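Local coordinates for mandelate racemase/muconate lactonizing enzyme family protein (Bradyrhizobium sp. ORS 278, PDB 3TOY) that belongs to the mandelate racemase/muconate lactonizing enzyme family of the enolase superfamily, pairing an N-terminal domain with a barrel-like, metal-binding C-terminal domain, at residues D161-L166 against E172-T177; G205-L210 against D238-W243. All blocks are in the same frame, centred on the assembly; numbering follows the deposited sequence.

Interaction 1 (D161-L166 against E172-T177)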
# COMPACT_ATOMS: atom_id res chain seq x y z
N ASP A 161 -0.86 -31.67 24.80
CA ASP A 161 0.27 -32.52 25.12
C ASP A 161 1.27 -32.51 23.97
O ASP A 161 0.94 -32.85 22.83
CB ASP A 161 -0.24 -33.95 25.40
CG ASP A 161 0.64 -34.71 26.37
OD1 ASP A 161 1.59 -34.13 26.94
OD2 ASP A 161 0.37 -35.92 26.58
N SER A 162 2.50 -32.13 24.28
CA SER A 162 3.46 -31.80 23.26
C SER A 162 4.47 -32.92 23.08
O SER A 162 5.26 -33.21 23.98
CB SER A 162 4.12 -30.47 23.65
OG SER A 162 4.92 -29.96 22.60
N TYR A 163 4.46 -33.53 21.90
CA TYR A 163 5.32 -34.66 21.59
C TYR A 163 6.34 -34.36 20.49
O TYR A 163 6.26 -33.35 19.79
CB TYR A 163 4.47 -35.85 21.17
CG TYR A 163 3.63 -36.41 22.29
CD1 TYR A 163 4.14 -37.38 23.15
CD2 TYR A 163 2.32 -36.00 22.48
CE1 TYR A 163 3.37 -37.91 24.18
CE2 TYR A 163 1.54 -36.53 23.51
CZ TYR A 163 2.07 -37.48 24.35
OH TYR A 163 1.30 -38.00 25.37
N GLY A 164 7.32 -35.25 20.35
CA GLY A 164 8.21 -35.22 19.21
C GLY A 164 7.48 -35.91 18.08
O GLY A 164 6.26 -35.95 18.06
N VAL A 165 8.22 -36.45 17.12
CA VAL A 165 7.59 -37.22 16.05
C VAL A 165 6.82 -38.39 16.67
O VAL A 165 7.35 -39.11 17.52
CB VAL A 165 8.65 -37.77 15.07
CG1 VAL A 165 8.00 -38.70 14.03
CG2 VAL A 165 9.41 -36.62 14.40
N LEU A 166 5.57 -38.55 16.27
CA LEU A 166 4.75 -39.66 16.75
C LEU A 166 4.55 -40.72 15.68
O LEU A 166 4.69 -40.46 14.48
CB LEU A 166 3.37 -39.17 17.22
CG LEU A 166 3.31 -38.43 18.57
CD1 LEU A 166 1.99 -37.71 18.72
CD2 LEU A 166 3.54 -39.40 19.74
N GLU A 172 0.40 -45.55 20.49
CA GLU A 172 -0.98 -45.64 20.92
C GLU A 172 -1.18 -45.63 22.44
O GLU A 172 -2.05 -44.92 22.96
CB GLU A 172 -1.63 -46.89 20.32
CG GLU A 172 -3.03 -47.15 20.83
CD GLU A 172 -3.71 -48.26 20.06
OE1 GLU A 172 -2.98 -49.03 19.40
OE2 GLU A 172 -4.95 -48.34 20.11
N ARG A 173 -0.38 -46.42 23.16
CA ARG A 173 -0.55 -46.52 24.61
C ARG A 173 -0.37 -45.15 25.26
O ARG A 173 -1.16 -44.74 26.11
CB ARG A 173 0.43 -47.53 25.22
N THR A 174 0.67 -44.45 24.85
CA THR A 174 0.95 -43.14 25.40
C THR A 174 -0.18 -42.16 25.11
O THR A 174 -0.53 -41.34 25.97
CB THR A 174 2.27 -42.59 24.86
OG1 THR A 174 3.28 -43.60 24.99
CG2 THR A 174 2.68 -41.33 25.63
N LEU A 175 -0.76 -42.25 23.91
CA LEU A 175 -1.78 -41.28 23.50
C LEU A 175 -3.12 -41.56 24.16
O LEU A 175 -3.85 -40.64 24.52
CB LEU A 175 -1.92 -41.22 21.98
CG LEU A 175 -0.65 -40.73 21.28
CD1 LEU A 175 -0.76 -40.94 19.77
CD2 LEU A 175 -0.37 -39.26 21.62
N ARG A 176 -3.45 -42.85 24.30
CA ARG A 176 -4.61 -43.26 25.08
C ARG A 176 -4.53 -42.77 26.51
O ARG A 176 -5.49 -42.23 27.05
CB ARG A 176 -4.74 -44.79 25.06
CG ARG A 176 -5.82 -45.28 24.11
CD ARG A 176 -5.79 -44.50 22.82
NE ARG A 176 -7.07 -44.53 22.13
CZ ARG A 176 -7.65 -45.64 21.68
NH1 ARG A 176 -7.06 -46.81 21.88
NH2 ARG A 176 -8.82 -45.57 21.06
N THR A 177 -3.37 -42.96 27.13
CA THR A 177 -3.17 -42.46 28.48
C THR A 177 -3.36 -40.94 28.52
O THR A 177 -4.05 -40.41 29.39
CB THR A 177 -1.77 -42.81 29.02
OG1 THR A 177 -1.60 -44.24 29.03
CG2 THR A 177 -1.59 -42.25 30.44
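Tyr163 and Leu175 carry the apolar part of this contact, in which the end of strand 157-162 and the residues after it meet helix 168-181. The phenol lies beside the leucine with the two side chains running past each other in opposite directions, and its CE2 comes within 3.8 Å of Leu175 CD2. That same methyl has a second neighbour: Leu166 reaches toward Leu175 tip to tip, its CD1 standing 4.0 Å from Leu175 CD2. One leucine branch therefore serves both Tyr163 and Leu166. Thr174 adds a methyl, with CG2 3.6 Å from Tyr163 OH and 3.8 Å from Tyr163 CE1. With CG2 anti to the backbone N (chi1 -49°), this methyl comes obliquely to the ring near its hydroxyl end.

No hydrogen bond crosses between the two segments. Tyr163 OH donates a weak hydrogen bond of 2.6 Å to Asp161 OD2, which joins two residues whose CB atoms both point toward the helix. On the helix, Thr177 OG1 and Thr177 N both donate to Arg173 O, from opposite faces of its carbonyl plane, while Arg176 NH1 and Glu172 OE2 form a 3.2 Å salt bridge one turn apart. Outside the segments, Ser162 OG bonds to Glu341 and Gly164 O to Ser189 OG.

The strand and helix begin a beta-alpha-beta unit completed by strand 186-190, whose Ile187 also packs on Tyr163. Between the two segments, the strand-to-helix connection is held by van der Waals packing, and the tyrosine hydroxyl has its weak bond to Asp161 within its own segment.

Interaction 2 (G205-L210 against D238-W243). With P4C (O-acetaldehydyl-hexaethylene glycol), chain R.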
# COMPACT_ATOMS: atom_id res chain seq x y z
N GLY A 205 -2.31 -41.08 10.16
CA GLY A 205 -2.34 -42.13 11.17
C GLY A 205 -2.87 -41.60 12.49
O GLY A 205 -3.73 -42.21 13.13
N LEU A 206 -2.36 -40.44 12.89
CA LEU A 206 -2.81 -39.84 14.15
C LEU A 206 -4.29 -39.49 14.13
O LEU A 206 -5.00 -39.73 15.11
CB LEU A 206 -1.97 -38.61 14.51
CG LEU A 206 -0.54 -38.89 14.98
CD1 LEU A 206 0.26 -37.59 15.04
CD2 LEU A 206 -0.55 -39.61 16.35
N ARG A 207 -4.75 -38.91 13.03
CA ARG A 207 -6.15 -38.48 12.91
C ARG A 207 -7.09 -39.69 12.89
O ARG A 207 -8.22 -39.62 13.38
CB ARG A 207 -6.34 -37.61 11.64
CG ARG A 207 -7.76 -37.10 11.37
CD ARG A 207 -8.34 -36.34 12.57
NE ARG A 207 -7.91 -34.94 12.66
CZ ARG A 207 -7.96 -34.22 13.78
NH1 ARG A 207 -8.38 -34.78 14.91
NH2 ARG A 207 -7.57 -32.94 13.79
N ALA A 208 -6.61 -40.80 12.32
CA ALA A 208 -7.40 -42.03 12.27
C ALA A 208 -7.49 -42.66 13.66
O ALA A 208 -8.54 -43.18 14.04
CB ALA A 208 -6.80 -43.02 11.27
N LEU A 209 -6.40 -42.60 14.41
CA LEU A 209 -6.36 -43.16 15.75
C LEU A 209 -7.18 -42.36 16.76
O LEU A 209 -7.96 -42.93 17.53
CB LEU A 209 -4.92 -43.24 16.25
CG LEU A 209 -4.83 -43.47 17.76
CD1 LEU A 209 -5.38 -44.85 18.11
CD2 LEU A 209 -3.40 -43.32 18.24
N LEU A 210 -7.00 -41.04 16.75
CA LEU A 210 -7.57 -40.14 17.76
C LEU A 210 -8.99 -39.70 17.44
O LEU A 210 -9.72 -39.23 18.33
CB LEU A 210 -6.68 -38.90 17.93
CG LEU A 210 -5.29 -39.11 18.53
CD1 LEU A 210 -4.48 -37.85 18.44
CD2 LEU A 210 -5.40 -39.58 19.97
N ASP A 238 -6.52 -31.28 4.65
CA ASP A 238 -7.65 -32.20 4.79
C ASP A 238 -7.74 -32.90 6.15
O ASP A 238 -8.68 -33.64 6.41
CB ASP A 238 -7.60 -33.28 3.69
CG ASP A 238 -8.06 -32.75 2.35
OD1 ASP A 238 -8.90 -31.83 2.33
OD2 ASP A 238 -7.58 -33.26 1.32
N TYR A 239 -6.76 -32.66 7.02
CA TYR A 239 -6.73 -33.38 8.29
C TYR A 239 -7.20 -32.55 9.47
O TYR A 239 -7.11 -32.99 10.62
CB TYR A 239 -5.34 -33.93 8.53
CG TYR A 239 -4.95 -34.89 7.43
CD1 TYR A 239 -5.44 -36.19 7.40
CD2 TYR A 239 -4.09 -34.49 6.40
CE1 TYR A 239 -5.09 -37.07 6.40
CE2 TYR A 239 -3.75 -35.36 5.38
CZ TYR A 239 -4.25 -36.65 5.39
OH TYR A 239 -3.91 -37.52 4.38
N ASP A 240 -7.69 -31.34 9.19
CA ASP A 240 -8.30 -30.52 10.21
C ASP A 240 -7.31 -30.18 11.34
O ASP A 240 -7.62 -30.33 12.53
CB ASP A 240 -9.54 -31.21 10.79
CG ASP A 240 -10.42 -30.27 11.59
OD1 ASP A 240 -10.52 -29.09 11.21
OD2 ASP A 240 -11.02 -30.71 12.60
N LEU A 241 -6.12 -29.72 10.96
CA LEU A 241 -5.11 -29.29 11.93
C LEU A 241 -5.47 -27.94 12.55
O LEU A 241 -6.02 -27.07 11.90
CB LEU A 241 -3.73 -29.21 11.26
CG LEU A 241 -3.29 -30.51 10.61
CD1 LEU A 241 -1.93 -30.34 9.94
CD2 LEU A 241 -3.25 -31.57 11.70
N THR A 242 -5.14 -27.77 13.83
CA THR A 242 -5.44 -26.53 14.52
C THR A 242 -4.44 -25.44 14.15
O THR A 242 -4.82 -24.27 14.03
CB THR A 242 -5.43 -26.78 16.04
OG1 THR A 242 -6.62 -27.49 16.37
CG2 THR A 242 -5.36 -25.47 16.84
N TRP A 243 -3.18 -25.81 13.98
CA TRP A 243 -2.15 -24.85 13.55
C TRP A 243 -0.91 -25.54 13.00
O TRP A 243 -0.69 -26.74 13.24
CB TRP A 243 -1.81 -23.86 14.68
CG TRP A 243 -0.92 -24.35 15.83
CD1 TRP A 243 0.28 -25.00 15.76
CD2 TRP A 243 -1.15 -24.09 17.22
NE1 TRP A 243 0.81 -25.19 17.03
CE2 TRP A 243 -0.06 -24.63 17.94
CE3 TRP A 243 -2.18 -23.45 17.93
CZ2 TRP A 243 0.01 -24.57 19.33
CZ3 TRP A 243 -2.10 -23.40 19.31
CH2 TRP A 243 -1.01 -23.94 19.99
O1 P4C R . -9.42 -18.51 17.83
C2 P4C R . -8.84 -19.00 19.05
C3 P4C R . -9.92 -19.24 20.11
O4 P4C R . -9.26 -19.31 21.37
C5 P4C R . -10.12 -19.58 22.48
C6 P4C R . -9.44 -20.53 23.47
O7 P4C R . -9.58 -21.87 23.00
C8 P4C R . -8.86 -22.89 23.72
C9 P4C R . -9.79 -24.09 23.91
O10 P4C R . -9.65 -25.11 22.92
C11 P4C R . -10.86 -25.88 22.73
C12 P4C R . -11.81 -25.21 21.74
O13 P4C R . -12.16 -26.08 20.65
C14 P4C R . -12.63 -25.39 19.48
C15 P4C R . -11.52 -25.12 18.46
O16 P4C R . -11.65 -25.92 17.27
C17 P4C R . -10.42 -26.07 16.54
C18 P4C R . -10.45 -27.26 15.58
O19 P4C R . -10.09 -28.48 16.25
C20 P4C R . -10.66 -29.65 15.66
C21 P4C R . -10.63 -30.83 16.64
O22 P4C R . -11.62 -30.67 17.67
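Arg207 leaves its helix with CG anti to the backbone N (chi1 179°), then bends at chi2 and chi3 (54° and 82°), a fold of the chain that turns the edge of the guanidinium to the carbonyls of Tyr239 and Asp240. The grip on Tyr239 is side-on and converges on a single atom: NE lies 2.9 Å from Tyr239 O and NH2 3.2 Å from the same oxygen, which sits close to the guanidinium plane. The NE bond is the straighter of the two. Arg207 NH2 also makes a weak hydrogen bond to Asp240 O, at 2.9 Å but strongly bent.

The helix, 196-210, and the loop between helix 226-236 and strand 243-245 belong to successive beta-alpha units of the barrel domain, and the arginine bridges them beside the start of strand 215-219, packing on Leu216. Its remaining nitrogen, NH1, is bonded to Ile214 O and Gly211 O, so all three guanidinium nitrogens bond to main-chain oxygens. The Tyr239 hydroxyl bonds to Glu200, further back on helix 196-210.

The carboxylate of Asp240 approaches Arg207 without a salt bridge: OD2 is 4.3 Å from Arg207 NH2 and well out of the guanidinium plane, so any attraction is probably electrostatic alone. This carboxylate lines the pocket of o-acetaldehydyl-hexaethylene glycol, with Asp240 OD2 3.3 Å from ligand C20, while Thr242 OG1 stands 3.6 Å from ligand O19.

In the fold
Followed from the N terminus, the chain closes interaction 1 first: the five residues between its segments, four of them the first part of helix 168-181, close a short loop. Strand 186-190 and helix 196-210 come next, and interaction 2 opens on the last part of that helix, closing a longer loop of 27 residues that holds strand 215-219 and helix 226-236. The two loops lie in series, neither nesting nor crossing. The centres of the two interactions lie about 13 Å apart, and their side chains touch: Leu175 and Leu166 pack on Leu206, and Leu175 on Leu209. Neighbouring helices of the barrel domain are thus joined, and interaction 2 supplies Asp240 and Thr242 to one o-acetaldehydyl-hexaethylene glycol pocket.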